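Local coordinates for adenosine monophosphate-protein transferase FICD homolog (Caenorhabditis elegans, PDB 5JJ6) that belongs to the Fic/DOC family, whose members share a largely helical Fido domain, here joined through a long helix to an N-terminal helical region, at residues B[129-139]-B[340-348]. Numbering follows the deposited sequence.
Sequences LRRMMRETYFL and SIQRYIGAM
Thr136 OG1 is the polar centre where Arg343 and Tyr344 converge. It lies 2.5 Å from Tyr344 OH, a hydrogen bond that either hydroxyl could donate, and it also accepts two weak bonds from Arg343. Arg343 NH2 lies 3.0 Å from Thr136 OG1 and Arg343 NH1 is similarly placed, as expected when one oxygen sits at the edge of a guanidinium between its two terminal nitrogens. Leu139 CD2 lies over one guanidinium face, 3.4 Å from Arg343 NE, and Met132 CG covers the opposite face, 3.5 Å from Arg343 NH1. Met132 also forms a Met-aromatic contact: its SD is 5.0 Å from the Tyr344 ring centroid, 42° off the normal, hence oblique. With CG anti to the backbone N (chi1 -156°) and later bends, the Met132 chain carries SD to 3.6 Å from Ala347 CB. These residues join helices 127-148 and 327-346 of the largely helical Fido fold; their segments 129-139 and 340-346 run roughly antiparallel at 147° with axes 11.0 Å apart, a spacing bridged by the long side chains. Just past the C-terminal end of helix 327-346, Met348 CE meets Leu129 CD1 at 3.9 Å, their side chains crossing at about a right angle. Farther out, Phe120 of helix 89-120 and Pro302 pack against Tyr344, while Leu154 and Ile305 touch Leu139.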
ATOM      1  N   LEU B 129     -16.269  21.035  21.584  1.00103.79           N
ATOM      2  CA  LEU B 129     -16.761  20.257  20.445  1.00 95.67           C
ATOM      3  C   LEU B 129     -15.635  19.714  19.571  1.00 99.36           C
ATOM      4  O   LEU B 129     -15.679  18.555  19.174  1.00 97.67           O
ATOM      5  CB  LEU B 129     -17.688  21.112  19.574  1.00102.45           C
ATOM      6  CG  LEU B 129     -18.619  20.332  18.632  1.00 93.79           C
ATOM      7  CD1 LEU B 129     -19.732  19.640  19.411  1.00 79.88           C
ATOM      8  CD2 LEU B 129     -19.190  21.222  17.529  1.00 89.74           C
ATOM      9  N   ARG B 130     -14.637  20.541  19.261  1.00101.64           N
ATOM     10  CA  ARG B 130     -13.563  20.122  18.350  1.00 96.92           C
ATOM     11  C   ARG B 130     -12.713  18.980  18.946  1.00 93.56           C
ATOM     12  O   ARG B 130     -12.183  18.139  18.211  1.00 92.58           O
ATOM     13  CB  ARG B 130     -12.707  21.301  17.885  1.00 96.66           C
ATOM     14  CG  ARG B 130     -11.888  22.009  18.938  1.00104.83           C
ATOM     15  CD  ARG B 130     -11.155  23.172  18.283  1.00109.38           C
ATOM     16  NE  ARG B 130     -10.309  23.916  19.207  1.00112.60           N
ATOM     17  CZ  ARG B 130      -9.045  23.604  19.469  1.00116.09           C
ATOM     18  NH1 ARG B 130      -8.481  22.551  18.885  1.00110.75           N
ATOM     19  NH2 ARG B 130      -8.350  24.338  20.326  1.00119.14           N
ATOM     20  N   ARG B 131     -12.509  19.012  20.264  1.00 94.64           N
ATOM     21  CA  ARG B 131     -11.994  17.850  20.989  1.00 94.54           C
ATOM     22  C   ARG B 131     -12.650  16.547  20.523  1.00 89.88           C
ATOM     23  O   ARG B 131     -11.985  15.614  20.031  1.00 85.10           O
ATOM     24  CB  ARG B 131     -12.212  18.050  22.492  1.00102.47           C
ATOM     25  CG  ARG B 131     -11.560  16.986  23.379  1.00107.98           C
ATOM     26  CD  ARG B 131     -11.867  17.213  24.864  1.00115.80           C
ATOM     27  NE  ARG B 131     -11.302  18.462  25.377  1.00111.95           N
ATOM     28  CZ  ARG B 131     -10.065  18.591  25.845  1.00114.87           C
ATOM     29  NH1 ARG B 131      -9.247  17.548  25.875  1.00121.28           N
ATOM     30  NH2 ARG B 131      -9.644  19.768  26.288  1.00118.17           N
ATOM     31  N   MET B 132     -13.970  16.517  20.680  1.00 92.28           N
ATOM     32  CA  MET B 132     -14.797  15.367  20.355  1.00 84.86           C
ATOM     33  C   MET B 132     -14.650  15.044  18.865  1.00 79.44           C
ATOM     34  O   MET B 132     -14.455  13.889  18.511  1.00 78.54           O
ATOM     35  CB  MET B 132     -16.250  15.617  20.749  1.00 85.05           C
ATOM     36  CG  MET B 132     -17.026  14.331  20.991  1.00 89.68           C
ATOM     37  SD  MET B 132     -18.250  14.513  22.305  1.00100.38           S
ATOM     38  CE  MET B 132     -18.106  12.930  23.137  1.00 81.32           C
ATOM     39  N   MET B 133     -14.796  16.051  18.003  1.00 76.18           N
ATOM     40  CA  MET B 133     -14.676  15.881  16.551  1.00 77.03           C
ATOM     41  C   MET B 133     -13.378  15.150  16.174  1.00 76.94           C
ATOM     42  O   MET B 133     -13.381  14.265  15.318  1.00 78.23           O
ATOM     43  CB  MET B 133     -14.714  17.230  15.839  1.00 81.43           C
ATOM     44  CG  MET B 133     -16.031  17.971  15.926  1.00 84.81           C
ATOM     45  SD  MET B 133     -16.235  19.141  14.565  1.00109.61           S
ATOM     46  CE  MET B 133     -14.603  19.897  14.488  1.00 94.68           C
ATOM     47  N   ARG B 134     -12.267  15.544  16.794  1.00 77.39           N
ATOM     48  CA  ARG B 134     -10.952  14.986  16.472  1.00 79.15           C
ATOM     49  C   ARG B 134     -10.899  13.550  16.977  1.00 71.72           C
ATOM     50  O   ARG B 134     -10.401  12.656  16.281  1.00 64.42           O
ATOM     51  CB  ARG B 134      -9.817  15.828  17.065  1.00 79.57           C
ATOM     52  CG  ARG B 134      -9.540  17.103  16.270  1.00 91.28           C
ATOM     53  CD  ARG B 134      -9.783  16.895  14.755  1.00 91.60           C
ATOM     54  NE  ARG B 134     -10.115  18.144  14.059  1.00 96.57           N
ATOM     55  CZ  ARG B 134     -10.163  18.269  12.737  1.00 90.86           C
ATOM     56  NH1 ARG B 134     -10.474  19.438  12.172  1.00 84.41           N
ATOM     57  NH2 ARG B 134      -9.882  17.216  11.979  1.00 89.25           N
ATOM     58  N   GLU B 135     -11.375  13.344  18.205  1.00 69.21           N
ATOM     59  CA  GLU B 135     -11.381  12.017  18.825  1.00 66.47           C
ATOM     60  C   GLU B 135     -12.245  11.040  18.000  1.00 65.14           C
ATOM     61  O   GLU B 135     -11.991   9.820  17.948  1.00 64.64           O
ATOM     62  CB  GLU B 135     -11.885  12.102  20.268  1.00 66.36           C
ATOM     63  N   THR B 136     -13.250  11.597  17.329  1.00 62.85           N
ATOM     64  CA  THR B 136     -14.194  10.824  16.538  1.00 58.92           C
ATOM     65  C   THR B 136     -13.502  10.157  15.347  1.00 57.46           C
ATOM     66  O   THR B 136     -13.946   9.109  14.888  1.00 57.09           O
ATOM     67  CB  THR B 136     -15.368  11.734  16.048  1.00 62.88           C
ATOM     68  OG1 THR B 136     -16.376  11.808  17.063  1.00 62.68           O
ATOM     69  CG2 THR B 136     -15.999  11.229  14.748  1.00 53.33           C
ATOM     70  N   TYR B 137     -12.388  10.717  14.883  1.00 55.09           N
ATOM     71  CA  TYR B 137     -11.584  10.051  13.853  1.00 51.47           C
ATOM     72  C   TYR B 137     -11.119   8.687  14.321  1.00 47.12           C
ATOM     73  O   TYR B 137     -11.306   7.677  13.635  1.00 45.97           O
ATOM     74  CB  TYR B 137     -10.371  10.888  13.471  1.00 49.95           C
ATOM     75  CG  TYR B 137     -10.676  11.900  12.414  1.00 53.64           C
ATOM     76  CD1 TYR B 137     -11.327  13.084  12.736  1.00 62.69           C
ATOM     77  CD2 TYR B 137     -10.327  11.678  11.088  1.00 54.92           C
ATOM     78  CE1 TYR B 137     -11.620  14.023  11.772  1.00 58.92           C
ATOM     79  CE2 TYR B 137     -10.616  12.616  10.110  1.00 53.25           C
ATOM     80  CZ  TYR B 137     -11.262  13.786  10.461  1.00 56.40           C
ATOM     81  OH  TYR B 137     -11.559  14.729   9.503  1.00 61.25           O
ATOM     82  N   PHE B 138     -10.495   8.676  15.492  1.00 47.19           N
ATOM     83  CA  PHE B 138      -9.948   7.457  16.051  1.00 50.75           C
ATOM     84  C   PHE B 138     -11.096   6.492  16.304  1.00 44.30           C
ATOM     85  O   PHE B 138     -11.010   5.321  15.958  1.00 40.55           O
ATOM     86  CB  PHE B 138      -9.207   7.749  17.366  1.00 48.56           C
ATOM     87  CG  PHE B 138      -8.312   8.943  17.291  1.00 55.09           C
ATOM     88  CD1 PHE B 138      -7.555   9.196  16.150  1.00 55.46           C
ATOM     89  CD2 PHE B 138      -8.277   9.861  18.334  1.00 58.86           C
ATOM     90  CE1 PHE B 138      -6.748  10.330  16.061  1.00 54.90           C
ATOM     91  CE2 PHE B 138      -7.468  10.993  18.252  1.00 63.07           C
ATOM     92  CZ  PHE B 138      -6.705  11.227  17.112  1.00 58.40           C
ATOM     93  N   LEU B 139     -12.188   7.014  16.857  1.00 41.29           N
ATOM     94  CA  LEU B 139     -13.338   6.186  17.188  1.00 40.37           C
ATOM     95  C   LEU B 139     -13.921   5.480  15.949  1.00 41.91           C
ATOM     96  O   LEU B 139     -14.204   4.257  15.951  1.00 42.01           O
ATOM     97  CB  LEU B 139     -14.393   7.041  17.880  1.00 44.45           C
ATOM     98  CG  LEU B 139     -15.272   6.333  18.906  1.00 45.40           C
ATOM     99  CD1 LEU B 139     -14.428   5.535  19.871  1.00 38.27           C
ATOM    100  CD2 LEU B 139     -16.138   7.338  19.649  1.00 52.96           C
ATOM    101  N   SER B 340     -24.932   8.340  17.800  1.00 60.19           N
ATOM    102  CA  SER B 340     -23.843   9.262  17.468  1.00 55.66           C
ATOM    103  C   SER B 340     -24.195  10.696  17.854  1.00 63.86           C
ATOM    104  O   SER B 340     -23.482  11.361  18.638  1.00 71.45           O
ATOM    105  CB  SER B 340     -23.515   9.183  15.977  1.00 53.62           C
ATOM    106  OG  SER B 340     -23.227   7.846  15.596  1.00 52.88           O
ATOM    107  N   ILE B 341     -25.291  11.182  17.279  1.00 61.96           N
ATOM    108  CA  ILE B 341     -25.771  12.511  17.611  1.00 61.72           C
ATOM    109  C   ILE B 341     -25.892  12.632  19.120  1.00 68.39           C
ATOM    110  O   ILE B 341     -25.507  13.633  19.701  1.00 72.08           O
ATOM    111  CB  ILE B 341     -27.123  12.803  16.956  1.00 60.45           C
ATOM    112  CG1 ILE B 341     -26.972  12.787  15.438  1.00 64.18           C
ATOM    113  CG2 ILE B 341     -27.638  14.151  17.381  1.00 68.55           C
ATOM    114  CD1 ILE B 341     -28.265  12.976  14.690  1.00 57.77           C
ATOM    115  N   GLN B 342     -26.384  11.577  19.751  1.00 69.46           N
ATOM    116  CA  GLN B 342     -26.549  11.551  21.193  1.00 70.79           C
ATOM    117  C   GLN B 342     -25.200  11.685  21.896  1.00 73.38           C
ATOM    118  O   GLN B 342     -25.102  12.334  22.931  1.00 81.20           O
ATOM    119  CB  GLN B 342     -27.261  10.278  21.637  1.00 70.91           C
ATOM    120  CG  GLN B 342     -27.967  10.426  22.968  1.00 73.21           C
ATOM    121  CD  GLN B 342     -29.000  11.543  22.927  1.00 83.31           C
ATOM    122  OE1 GLN B 342     -28.668  12.720  23.084  1.00 84.32           O
ATOM    123  NE2 GLN B 342     -30.257  11.180  22.676  1.00 80.10           N
ATOM    124  N   ARG B 343     -24.177  11.032  21.352  1.00 72.31           N
ATOM    125  CA  ARG B 343     -22.818  11.158  21.880  1.00 71.46           C
ATOM    126  C   ARG B 343     -22.413  12.622  21.931  1.00 78.47           C
ATOM    127  O   ARG B 343     -21.929  13.102  22.957  1.00 79.65           O
ATOM    128  CB  ARG B 343     -21.815  10.385  21.022  1.00 67.07           C
ATOM    129  CG  ARG B 343     -20.499  10.128  21.700  1.00 68.49           C
ATOM    130  CD  ARG B 343     -19.612   9.212  20.873  1.00 76.38           C
ATOM    131  NE  ARG B 343     -18.237   9.714  20.847  1.00 74.43           N
ATOM    132  CZ  ARG B 343     -17.778  10.586  19.953  1.00 72.20           C
ATOM    133  NH1 ARG B 343     -16.517  10.995  20.006  1.00 60.96           N
ATOM    134  NH2 ARG B 343     -18.583  11.049  19.000  1.00 74.16           N
ATOM    135  N   TYR B 344     -22.614  13.337  20.825  1.00 78.91           N
ATOM    136  CA  TYR B 344     -22.268  14.761  20.829  1.00 76.27           C
ATOM    137  C   TYR B 344     -23.161  15.622  21.729  1.00 81.64           C
ATOM    138  O   TYR B 344     -22.667  16.452  22.486  1.00 86.08           O
ATOM    139  CB  TYR B 344     -22.300  15.322  19.407  1.00 73.98           C
ATOM    140  CG  TYR B 344     -21.233  14.745  18.514  1.00 75.42           C
ATOM    141  CD1 TYR B 344     -19.958  15.286  18.510  1.00 80.39           C
ATOM    142  CD2 TYR B 344     -21.491  13.664  17.683  1.00 68.67           C
ATOM    143  CE1 TYR B 344     -18.966  14.776  17.701  1.00 78.97           C
ATOM    144  CE2 TYR B 344     -20.499  13.141  16.871  1.00 67.64           C
ATOM    145  CZ  TYR B 344     -19.240  13.707  16.885  1.00 71.12           C
ATOM    146  OH  TYR B 344     -18.239  13.214  16.088  1.00 70.90           O
ATOM    147  N   ILE B 345     -24.468  15.389  21.673  1.00 82.08           N
ATOM    148  CA  ILE B 345     -25.445  16.148  22.448  1.00 83.16           C
ATOM    149  C   ILE B 345     -25.215  16.021  23.954  1.00 84.51           C
ATOM    150  O   ILE B 345     -25.106  17.023  24.658  1.00 88.46           O
ATOM    151  CB  ILE B 345     -26.894  15.672  22.124  1.00 84.59           C
ATOM    152  CG1 ILE B 345     -27.323  16.085  20.709  1.00 76.54           C
ATOM    153  CG2 ILE B 345     -27.881  16.130  23.194  1.00 79.77           C
ATOM    154  CD1 ILE B 345     -26.973  17.499  20.346  1.00 85.84           C
ATOM    155  N   GLY B 346     -25.136  14.785  24.432  1.00 84.67           N
ATOM    156  CA  GLY B 346     -24.903  14.484  25.837  1.00 88.46           C
ATOM    157  C   GLY B 346     -23.614  15.019  26.449  1.00 95.88           C
ATOM    158  O   GLY B 346     -23.531  15.209  27.665  1.00100.91           O
ATOM    159  N   ALA B 347     -22.593  15.225  25.621  1.00 91.35           N
ATOM    160  CA  ALA B 347     -21.319  15.761  26.098  1.00 87.13           C
ATOM    161  C   ALA B 347     -21.326  17.284  26.305  1.00 89.38           C
ATOM    162  O   ALA B 347     -20.267  17.898  26.439  1.00 87.89           O
ATOM    163  CB  ALA B 347     -20.214  15.380  25.140  1.00 81.41           C
ATOM    164  N   MET B 348     -22.509  17.890  26.322  1.00 92.09           N
ATOM    165  CA  MET B 348     -22.628  19.328  26.567  1.00 91.44           C
ATOM    166  C   MET B 348     -23.565  19.596  27.743  1.00 86.24           C
ATOM    167  O   MET B 348     -23.444  20.615  28.423  1.00 82.63           O
ATOM    168  CB  MET B 348     -23.133  20.060  25.315  1.00 89.54           C
ATOM    169  CG  MET B 348     -22.506  19.585  24.006  1.00 85.86           C
ATOM    170  SD  MET B 348     -20.746  19.947  23.877  1.00104.63           S
ATOM    171  CE  MET B 348     -20.104  18.476  23.070  1.00 95.51           C
TER